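Local coordinates for cell division protein FtsI/penicillin binding protein 2 (Legionella pneumophila subsp. pneumophila ATCC 43290, PDB 4ZTK) that probably cross-links septal peptidoglycan as a D,D-transpeptidase of the penicillin-binding protein family during cell division, at residues Glu69-Arg74 against Val187-Leu192. Residues are numbered along the deposited sequence; the frame is centred on the assembly and turned at random.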
# COMPACT_ATOMS: atom_id res chain seq x y z
N GLU A 69 9.32 15.53 9.87
CA GLU A 69 8.51 16.06 8.78
C GLU A 69 7.17 15.36 8.82
O GLU A 69 7.09 14.15 9.06
CB GLU A 69 9.18 15.82 7.43
CG GLU A 69 8.32 16.24 6.25
CD GLU A 69 8.96 15.92 4.92
OE1 GLU A 69 8.41 16.34 3.88
OE2 GLU A 69 10.01 15.24 4.91
N SER A 70 6.10 16.11 8.59
CA SER A 70 4.77 15.53 8.56
C SER A 70 4.63 14.52 7.43
O SER A 70 5.21 14.69 6.36
CB SER A 70 3.72 16.63 8.40
OG SER A 70 2.45 16.06 8.13
N TRP A 71 3.85 13.47 7.67
CA TRP A 71 3.52 12.51 6.63
C TRP A 71 2.63 13.11 5.55
O TRP A 71 2.34 12.46 4.55
CB TRP A 71 2.84 11.27 7.23
CG TRP A 71 3.78 10.39 7.97
CD1 TRP A 71 3.96 10.32 9.32
CD2 TRP A 71 4.68 9.43 7.40
NE1 TRP A 71 4.91 9.38 9.63
CE2 TRP A 71 5.37 8.82 8.46
CE3 TRP A 71 4.98 9.04 6.09
CZ2 TRP A 71 6.34 7.84 8.26
CZ3 TRP A 71 5.93 8.06 5.89
CH2 TRP A 71 6.60 7.47 6.97
N LYS A 72 2.19 14.35 5.76
CA LYS A 72 1.43 15.06 4.74
C LYS A 72 2.30 15.31 3.52
O LYS A 72 1.80 15.40 2.40
CB LYS A 72 0.88 16.39 5.27
CG LYS A 72 -0.19 16.27 6.35
CD LYS A 72 -1.06 17.53 6.38
CE LYS A 72 -2.00 17.56 7.58
NZ LYS A 72 -1.32 18.05 8.81
N SER A 73 3.61 15.43 3.74
CA SER A 73 4.54 15.72 2.65
C SER A 73 5.70 14.73 2.50
O SER A 73 6.39 14.73 1.48
CB SER A 73 5.08 17.15 2.79
OG SER A 73 5.69 17.34 4.05
N ARG A 74 5.91 13.89 3.51
CA ARG A 74 7.07 13.00 3.56
C ARG A 74 7.17 12.03 2.38
O ARG A 74 6.19 11.39 2.00
CB ARG A 74 7.11 12.24 4.89
CG ARG A 74 8.29 11.31 5.06
CD ARG A 74 8.43 10.92 6.53
NE ARG A 74 9.40 9.86 6.74
CZ ARG A 74 9.72 9.37 7.94
NH1 ARG A 74 9.14 9.85 9.03
NH2 ARG A 74 10.62 8.40 8.04
N VAL A 187 7.19 7.78 -3.29
CA VAL A 187 5.75 7.98 -3.11
C VAL A 187 5.49 8.85 -1.88
O VAL A 187 6.37 9.07 -1.06
CB VAL A 187 4.97 6.64 -2.97
CG1 VAL A 187 5.17 5.76 -4.20
CG2 VAL A 187 5.35 5.89 -1.70
N THR A 188 4.27 9.36 -1.78
CA THR A 188 3.78 9.97 -0.55
C THR A 188 2.58 9.15 -0.11
O THR A 188 2.12 8.28 -0.85
CB THR A 188 3.35 11.43 -0.76
OG1 THR A 188 2.29 11.48 -1.73
CG2 THR A 188 4.52 12.28 -1.24
N ILE A 189 2.08 9.42 1.09
CA ILE A 189 0.88 8.76 1.57
C ILE A 189 -0.26 9.00 0.57
O ILE A 189 -0.96 8.08 0.17
CB ILE A 189 0.46 9.27 2.96
CG1 ILE A 189 1.51 8.90 4.00
CG2 ILE A 189 -0.88 8.69 3.36
CD1 ILE A 189 1.74 7.40 4.12
N GLU A 190 -0.40 10.26 0.15
CA GLU A 190 -1.43 10.65 -0.80
C GLU A 190 -1.33 9.95 -2.16
O GLU A 190 -2.33 9.48 -2.70
CB GLU A 190 -1.42 12.17 -1.00
CG GLU A 190 -2.54 12.68 -1.90
CD GLU A 190 -2.61 14.20 -1.96
OE1 GLU A 190 -3.73 14.75 -2.07
OE2 GLU A 190 -1.54 14.85 -1.91
N SER A 191 -0.13 9.88 -2.73
CA SER A 191 0.01 9.30 -4.06
C SER A 191 -0.19 7.79 -4.00
O SER A 191 -0.80 7.20 -4.88
CB SER A 191 1.36 9.66 -4.69
OG SER A 191 2.41 8.88 -4.14
N LEU A 192 0.32 7.17 -2.93
CA LEU A 192 0.22 5.72 -2.80
C LEU A 192 -1.22 5.25 -2.61
O LEU A 192 -1.65 4.28 -3.25
CB LEU A 192 1.12 5.21 -1.66
CG LEU A 192 1.20 3.69 -1.52
CD1 LEU A 192 1.65 3.02 -2.83
CD2 LEU A 192 2.12 3.29 -0.36
O HOH W 1 3.70 11.24 2.77
O HOH W 2 0.89 12.62 1.75
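I189 and W71 bury the most surface here, 54 and 47 Å², and they meet obliquely: CG1 and CD1 of I189 both come to 4.1 Å from CE3 on the six-membered ring of W71. The isoleucine also lies against the tryptophan backbone, its CG1 3.7 Å from W71 O. With CG1 anti to its own carbonyl carbon (chi1 -65°), I189 turns this branch to the indole, and both side chains rest on V45, F59 and V279 of the central antiparallel sheet. The indole is held from two further directions. R74 CD stands 3.7 Å above one ring face, toward the rim, while NE1 is hydrogen-bonded to S43. R74, fully extended, carries its guanidinium away from the helix to a salt bridge with E281.

T188 supplies the second patch, its methyl CG2 lying 3.8 Å from R74 O. Its hydroxyl faces the helix instead: S191 N donates to T188 OG1 and T188 N to S191 OG, a capping box that starts helix 189-200.

No direct hydrogen bond joins the segments; water does. Water 1 accepts from I189 N (3.0 Å) and lies 2.6 Å from both W71 O and R74 O, placed to donate to either, although it has more acceptors in reach than protons. Water 2 accepts from E190 N and reaches W71 O at 3.2 Å. The amides of I189 and E190, which have no acceptor a turn earlier in the helix, are thus linked through water to loop carbonyls, while S191 N is satisfied by the T188 hydroxyl. This implies a hydrated polar seam beside an apolar one, joining the loop that precedes helix 83-92 to the start of helix 189-200 within the transpeptidase fold.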